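Long-range contact in glycosyl hydrolase family 2, TIM barrel domain protein (Parabacteroides merdae ATCC 43184, PDB 6DXU), which probably hydrolyses terminal beta-glucuronic acid residues from glucuronide conjugates in the human gut, as a family 2 glycoside hydrolase: residues D[379-393]-D[419-433]. Sequence-based numbering, arbitrary orientation.
Sequences DELGILVWEEIPWCR and HPAVIIWGLGNENDW
The guanidinium of Arg393 lies flat on the six-membered ring of Trp433, planes 13° apart, as a cation-pi stack with CZ 3.6 Å from the ring centroid. The loops that carry them follow two neighbouring parallel strands of the TIM barrel, 384-388 and 422-429, joined by helix 399-416 in a beta-alpha-beta crossover. Glu430 OE1 meets the guanidinium at its edge, in plane. Glu430 OE1 takes both NE (2.6 Å) and NH2 of Arg393 in a side-on salt bridge. The arginine chain runs extended from CG to NE, which carries CD over the same tryptophan face. With an alanine at Arg393, Glu430 OE1 would probably lose both donors described here and the face of Trp433 its cation. Glu430 OE2 has a second partner in Arg468, and Arg393 also packs on Ser59 of a second subunit.

Ile424 CG2 sits over one face of the Trp386 ring, 3.6 Å above its plane. CG of Trp386 is anti to the backbone N (chi1 165°), which lays the ring across Ile424. Trp386 NE1 donates to the anti lone pair of Glu388 OE1, which sits tilted from the ring plane. That oxygen also pairs with Arg364. Gly426, without a side chain, lets its CA lie close beside Trp386 NE1 and Glu388 CB.

Asn431 ND2 lies over one face of the Trp391 ring and donates to Trp391 O at 3.1 Å. Asn429 N reaches the same oxygen from the opposite face of the carbonyl plane. A beta bulge shifts the strand register between Val385 and Trp386, and Val385 O accepts from both Ile423 N and Ile424 N.

At the other end of the contact, Asp379 OD1 accepts from Ala421 N. Asp379 OD2 lies in the ring plane of His419, 2.6 Å from ND1, in a nearly straight bond (168°) on the syn side but well out of the carboxylate plane.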
loop_
_atom_site.group_PDB
_atom_site.type_symbol
_atom_site.label_atom_id
_atom_site.label_comp_id
_atom_site.label_asym_id
_atom_site.label_seq_id
_atom_site.Cartn_x
_atom_site.Cartn_y
_atom_site.Cartn_z
ATOM N N ASP D 379 -36.382 9.602 -25.929
ATOM C CA ASP D 379 -37.721 9.580 -25.339
ATOM C C ASP D 379 -38.656 10.537 -26.068
ATOM O O ASP D 379 -39.828 10.221 -26.304
ATOM C CB ASP D 379 -37.672 9.983 -23.870
ATOM C CG ASP D 379 -37.038 8.934 -22.971
ATOM O OD1 ASP D 379 -36.898 7.751 -23.358
ATOM O OD2 ASP D 379 -36.686 9.323 -21.836
ATOM N N GLU D 380 -38.168 11.745 -26.370
ATOM C CA GLU D 380 -39.022 12.795 -26.914
ATOM C C GLU D 380 -39.294 12.602 -28.388
ATOM O O GLU D 380 -40.357 13.004 -28.873
ATOM C CB GLU D 380 -38.380 14.164 -26.724
ATOM C CG GLU D 380 -38.337 14.612 -25.288
ATOM C CD GLU D 380 -37.517 15.871 -25.111
ATOM O OE1 GLU D 380 -37.207 16.531 -26.138
ATOM O OE2 GLU D 380 -37.182 16.193 -23.946
ATOM N N LEU D 381 -38.357 12.016 -29.115
ATOM C CA LEU D 381 -38.516 11.873 -30.556
ATOM C C LEU D 381 -39.098 10.530 -30.969
ATOM O O LEU D 381 -39.514 10.391 -32.119
ATOM C CB LEU D 381 -37.170 12.068 -31.259
ATOM C CG LEU D 381 -36.581 13.481 -31.207
ATOM C CD1 LEU D 381 -35.140 13.438 -31.675
ATOM C CD2 LEU D 381 -37.395 14.437 -32.081
ATOM N N GLY D 382 -39.093 9.537 -30.087
ATOM C CA GLY D 382 -39.620 8.221 -30.400
ATOM C C GLY D 382 -38.608 7.293 -31.046
ATOM O O GLY D 382 -38.853 6.752 -32.129
ATOM N N ILE D 383 -37.467 7.087 -30.390
ATOM C CA ILE D 383 -36.398 6.236 -30.904
ATOM C C ILE D 383 -36.061 5.223 -29.818
ATOM O O ILE D 383 -35.590 5.608 -28.743
ATOM C CB ILE D 383 -35.149 7.044 -31.293
ATOM C CG1 ILE D 383 -35.501 8.087 -32.356
ATOM C CG2 ILE D 383 -34.020 6.102 -31.764
ATOM C CD1 ILE D 383 -34.327 9.034 -32.685
ATOM N N LEU D 384 -36.323 3.941 -30.082
ATOM C CA LEU D 384 -35.966 2.886 -29.140
ATOM C C LEU D 384 -34.442 2.753 -29.047
ATOM O O LEU D 384 -33.710 3.104 -29.976
ATOM C CB LEU D 384 -36.590 1.558 -29.565
ATOM C CG LEU D 384 -38.124 1.546 -29.520
ATOM C CD1 LEU D 384 -38.698 0.438 -30.400
ATOM C CD2 LEU D 384 -38.597 1.410 -28.083
ATOM N N VAL D 385 -33.960 2.225 -27.917
ATOM C CA VAL D 385 -32.539 2.306 -27.585
ATOM C C VAL D 385 -31.977 0.964 -27.123
ATOM O O VAL D 385 -32.553 0.295 -26.253
ATOM C CB VAL D 385 -32.289 3.379 -26.505
ATOM C CG1 VAL D 385 -30.888 3.249 -25.895
ATOM C CG2 VAL D 385 -32.475 4.763 -27.099
ATOM N N TRP D 386 -30.820 0.610 -27.690
ATOM C CA TRP D 386 -29.873 -0.367 -27.164
ATOM C C TRP D 386 -28.659 0.418 -26.676
ATOM O O TRP D 386 -28.068 1.199 -27.441
ATOM C CB TRP D 386 -29.521 -1.368 -28.268
ATOM C CG TRP D 386 -28.314 -2.300 -28.155
ATOM C CD1 TRP D 386 -27.133 -2.109 -27.458
ATOM C CD2 TRP D 386 -28.166 -3.560 -28.835
ATOM N NE1 TRP D 386 -26.287 -3.180 -27.656
ATOM C CE2 TRP D 386 -26.891 -4.079 -28.496
ATOM C CE3 TRP D 386 -28.986 -4.296 -29.689
ATOM C CZ2 TRP D 386 -26.431 -5.296 -28.987
ATOM C CZ3 TRP D 386 -28.528 -5.511 -30.164
ATOM C CH2 TRP D 386 -27.265 -5.993 -29.824
ATOM N N GLU D 387 -28.334 0.270 -25.391
ATOM C CA GLU D 387 -27.201 0.967 -24.801
ATOM C C GLU D 387 -26.320 -0.049 -24.088
ATOM O O GLU D 387 -26.822 -0.858 -23.290
ATOM C CB GLU D 387 -27.679 2.072 -23.844
ATOM C CG GLU D 387 -26.574 3.089 -23.473
ATOM C CD GLU D 387 -27.093 4.215 -22.596
ATOM O OE1 GLU D 387 -27.993 3.981 -21.745
ATOM O OE2 GLU D 387 -26.604 5.343 -22.763
ATOM N N GLU D 388 -25.004 -0.000 -24.345
ATOM C CA GLU D 388 -24.105 -1.053 -23.877
ATOM C C GLU D 388 -22.913 -0.481 -23.121
ATOM O O GLU D 388 -22.637 0.719 -23.180
ATOM C CB GLU D 388 -23.593 -1.918 -25.044
ATOM C CG GLU D 388 -22.628 -1.233 -26.006
ATOM C CD GLU D 388 -22.417 -2.064 -27.285
ATOM O OE1 GLU D 388 -23.393 -2.688 -27.755
ATOM O OE2 GLU D 388 -21.271 -2.138 -27.782
ATOM N N ILE D 389 -22.226 -1.352 -22.375
ATOM C CA ILE D 389 -20.979 -0.966 -21.711
ATOM C C ILE D 389 -19.836 -1.124 -22.703
ATOM O O ILE D 389 -19.936 -1.941 -23.635
ATOM C CB ILE D 389 -20.696 -1.794 -20.443
ATOM C CG1 ILE D 389 -20.646 -3.289 -20.763
ATOM C CG2 ILE D 389 -21.713 -1.470 -19.367
ATOM C CD1 ILE D 389 -19.947 -4.131 -19.651
ATOM N N PRO D 390 -18.718 -0.392 -22.525
ATOM C CA PRO D 390 -17.616 -0.483 -23.492
ATOM C C PRO D 390 -16.694 -1.669 -23.287
ATOM O O PRO D 390 -15.483 -1.509 -23.401
ATOM C CB PRO D 390 -16.855 0.835 -23.278
ATOM C CG PRO D 390 -17.122 1.193 -21.859
ATOM C CD PRO D 390 -18.520 0.702 -21.557
ATOM N N TRP D 391 -17.228 -2.853 -22.990
ATOM C CA TRP D 391 -16.418 -4.070 -23.019
ATOM C C TRP D 391 -16.331 -4.475 -24.486
ATOM O O TRP D 391 -17.142 -5.257 -24.995
ATOM C CB TRP D 391 -17.021 -5.165 -22.146
ATOM C CG TRP D 391 -16.155 -6.412 -22.045
ATOM C CD1 TRP D 391 -14.804 -6.504 -22.274
ATOM C CD2 TRP D 391 -16.593 -7.737 -21.725
ATOM N NE1 TRP D 391 -14.380 -7.789 -22.094
ATOM C CE2 TRP D 391 -15.453 -8.571 -21.751
ATOM C CE3 TRP D 391 -17.833 -8.296 -21.391
ATOM C CZ2 TRP D 391 -15.518 -9.938 -21.476
ATOM C CZ3 TRP D 391 -17.896 -9.656 -21.114
ATOM C CH2 TRP D 391 -16.745 -10.459 -21.150
ATOM N N CYS D 392 -15.330 -3.925 -25.178
ATOM C CA CYS D 392 -15.288 -3.883 -26.639
ATOM C C CYS D 392 -13.920 -4.343 -27.137
ATOM O O CYS D 392 -13.004 -3.527 -27.249
ATOM C CB CYS D 392 -15.614 -2.466 -27.106
ATOM S SG CYS D 392 -15.654 -2.220 -28.904
ATOM N N ARG D 393 -13.815 -5.636 -27.468
ATOM C CA ARG D 393 -12.605 -6.293 -27.974
ATOM C C ARG D 393 -11.543 -6.528 -26.909
ATOM O O ARG D 393 -11.544 -5.882 -25.852
ATOM C CB ARG D 393 -11.981 -5.501 -29.131
ATOM C CG ARG D 393 -12.925 -5.270 -30.297
ATOM C CD ARG D 393 -12.230 -4.508 -31.425
ATOM N NE ARG D 393 -13.139 -4.384 -32.562
ATOM C CZ ARG D 393 -12.866 -3.728 -33.688
ATOM N NH1 ARG D 393 -11.703 -3.110 -33.844
ATOM N NH2 ARG D 393 -13.766 -3.694 -34.658
ATOM N N HIS D 419 -35.866 5.754 -18.685
ATOM C CA HIS D 419 -36.163 6.156 -20.061
ATOM C C HIS D 419 -37.026 5.124 -20.778
ATOM O O HIS D 419 -36.561 4.003 -21.012
ATOM C CB HIS D 419 -34.870 6.373 -20.847
ATOM C CG HIS D 419 -34.067 7.525 -20.342
ATOM N ND1 HIS D 419 -34.438 8.834 -20.557
ATOM C CD2 HIS D 419 -32.939 7.567 -19.591
ATOM C CE1 HIS D 419 -33.563 9.635 -19.971
ATOM N NE2 HIS D 419 -32.639 8.893 -19.388
ATOM N N PRO D 420 -38.243 5.460 -21.206
ATOM C CA PRO D 420 -39.041 4.463 -21.942
ATOM C C PRO D 420 -38.396 4.031 -23.252
ATOM O O PRO D 420 -38.669 2.921 -23.729
ATOM C CB PRO D 420 -40.392 5.170 -22.166
ATOM C CG PRO D 420 -40.074 6.626 -22.076
ATOM C CD PRO D 420 -38.965 6.733 -21.044
ATOM N N ALA D 421 -37.524 4.852 -23.837
ATOM C CA ALA D 421 -36.861 4.454 -25.080
ATOM C C ALA D 421 -36.040 3.181 -24.923
ATOM O O ALA D 421 -35.916 2.403 -25.876
ATOM C CB ALA D 421 -35.969 5.594 -25.586
ATOM N N VAL D 422 -35.441 2.951 -23.751
ATOM C CA VAL D 422 -34.483 1.853 -23.639
ATOM C C VAL D 422 -35.219 0.519 -23.621
ATOM O O VAL D 422 -36.126 0.301 -22.806
ATOM C CB VAL D 422 -33.606 2.014 -22.386
ATOM C CG1 VAL D 422 -32.626 0.844 -22.278
ATOM C CG2 VAL D 422 -32.866 3.357 -22.409
ATOM N N ILE D 423 -34.820 -0.383 -24.516
ATOM C CA ILE D 423 -35.302 -1.761 -24.501
ATOM C C ILE D 423 -34.196 -2.781 -24.280
ATOM O O ILE D 423 -34.508 -3.941 -23.975
ATOM C CB ILE D 423 -36.051 -2.109 -25.802
ATOM C CG1 ILE D 423 -35.140 -1.808 -27.005
ATOM C CG2 ILE D 423 -37.366 -1.352 -25.864
ATOM C CD1 ILE D 423 -35.653 -2.349 -28.355
ATOM N N ILE D 424 -32.923 -2.429 -24.465
ATOM C CA ILE D 424 -31.834 -3.398 -24.407
ATOM C C ILE D 424 -30.658 -2.812 -23.641
ATOM O O ILE D 424 -30.211 -1.697 -23.936
ATOM C CB ILE D 424 -31.377 -3.828 -25.817
ATOM C CG1 ILE D 424 -32.398 -4.782 -26.445
ATOM C CG2 ILE D 424 -30.002 -4.485 -25.760
ATOM C CD1 ILE D 424 -32.156 -5.047 -27.934
ATOM N N TRP D 425 -30.141 -3.571 -22.680
ATOM C CA TRP D 425 -28.838 -3.290 -22.086
ATOM C C TRP D 425 -27.810 -4.226 -22.711
ATOM O O TRP D 425 -27.909 -5.451 -22.573
ATOM C CB TRP D 425 -28.858 -3.468 -20.570
ATOM C CG TRP D 425 -29.907 -2.668 -19.800
ATOM C CD1 TRP D 425 -30.897 -3.192 -18.999
ATOM C CD2 TRP D 425 -30.038 -1.236 -19.707
ATOM N NE1 TRP D 425 -31.631 -2.178 -18.428
ATOM C CE2 TRP D 425 -31.135 -0.972 -18.846
ATOM C CE3 TRP D 425 -29.340 -0.152 -20.268
ATOM C CZ2 TRP D 425 -31.541 0.329 -18.518
ATOM C CZ3 TRP D 425 -29.745 1.137 -19.955
ATOM C CH2 TRP D 425 -30.845 1.371 -19.096
ATOM N N GLY D 426 -26.826 -3.653 -23.396
ATOM C CA GLY D 426 -25.806 -4.442 -24.055
ATOM C C GLY D 426 -24.623 -4.682 -23.134
ATOM O O GLY D 426 -24.238 -3.813 -22.349
ATOM N N LEU D 427 -24.050 -5.877 -23.241
ATOM C CA LEU D 427 -22.974 -6.272 -22.350
ATOM C C LEU D 427 -21.590 -6.209 -22.981
ATOM O O LEU D 427 -20.601 -6.377 -22.260
ATOM C CB LEU D 427 -23.210 -7.697 -21.824
ATOM C CG LEU D 427 -24.603 -7.981 -21.247
ATOM C CD1 LEU D 427 -24.640 -9.416 -20.727
ATOM C CD2 LEU D 427 -24.971 -6.985 -20.136
ATOM N N GLY D 428 -21.487 -5.996 -24.282
ATOM C CA GLY D 428 -20.178 -5.972 -24.910
ATOM C C GLY D 428 -20.259 -6.195 -26.402
ATOM O O GLY D 428 -21.284 -6.602 -26.948
ATOM N N ASN D 429 -19.129 -5.937 -27.061
ATOM C CA ASN D 429 -19.052 -6.000 -28.513
ATOM C C ASN D 429 -17.780 -6.715 -28.936
ATOM O O ASN D 429 -16.704 -6.402 -28.423
ATOM C CB ASN D 429 -19.080 -4.596 -29.122
ATOM C CG ASN D 429 -18.904 -4.621 -30.623
ATOM O OD1 ASN D 429 -19.802 -5.027 -31.342
ATOM N ND2 ASN D 429 -17.737 -4.206 -31.097
ATOM N N GLU D 430 -17.912 -7.677 -29.861
ATOM C CA GLU D 430 -16.776 -8.392 -30.437
ATOM C C GLU D 430 -15.838 -8.889 -29.346
ATOM O O GLU D 430 -14.619 -8.692 -29.384
ATOM C CB GLU D 430 -16.041 -7.525 -31.465
ATOM C CG GLU D 430 -16.894 -7.261 -32.698
ATOM C CD GLU D 430 -16.282 -6.285 -33.685
ATOM O OE1 GLU D 430 -15.410 -5.485 -33.293
ATOM O OE2 GLU D 430 -16.709 -6.303 -34.858
ATOM N N ASN D 431 -16.422 -9.535 -28.348
ATOM C CA ASN D 431 -15.619 -10.051 -27.254
ATOM C C ASN D 431 -14.851 -11.302 -27.637
ATOM O O ASN D 431 -14.095 -11.822 -26.813
ATOM C CB ASN D 431 -16.504 -10.301 -26.027
ATOM C CG ASN D 431 -17.055 -9.013 -25.460
ATOM O OD1 ASN D 431 -18.260 -8.764 -25.490
ATOM N ND2 ASN D 431 -16.155 -8.147 -25.003
ATOM N N ASP D 432 -15.012 -11.779 -28.868
ATOM C CA ASP D 432 -14.156 -12.821 -29.426
ATOM C C ASP D 432 -12.873 -12.275 -30.061
ATOM O O ASP D 432 -12.122 -13.046 -30.668
ATOM C CB ASP D 432 -14.941 -13.630 -30.470
ATOM C CG ASP D 432 -15.428 -12.779 -31.636
ATOM O OD1 ASP D 432 -15.241 -11.539 -31.616
ATOM O OD2 ASP D 432 -16.012 -13.352 -32.583
ATOM N N TRP D 433 -12.623 -10.968 -29.968
ATOM C CA TRP D 433 -11.466 -10.338 -30.601
ATOM C C TRP D 433 -10.296 -10.358 -29.619
ATOM O O TRP D 433 -10.377 -9.702 -28.567
ATOM C CB TRP D 433 -11.819 -8.910 -31.005
ATOM C CG TRP D 433 -10.884 -8.206 -31.947
ATOM C CD1 TRP D 433 -9.540 -7.999 -31.781
ATOM C CD2 TRP D 433 -11.239 -7.563 -33.179
ATOM N NE1 TRP D 433 -9.039 -7.278 -32.841
ATOM C CE2 TRP D 433 -10.057 -7.007 -33.717
ATOM C CE3 TRP D 433 -12.440 -7.420 -33.892
ATOM C CZ2 TRP D 433 -10.039 -6.309 -34.933
ATOM C CZ3 TRP D 433 -12.422 -6.724 -35.100
ATOM C CH2 TRP D 433 -11.228 -6.178 -35.605
HETATM O O HOH W 1 -23.660 -5.214 -26.609
#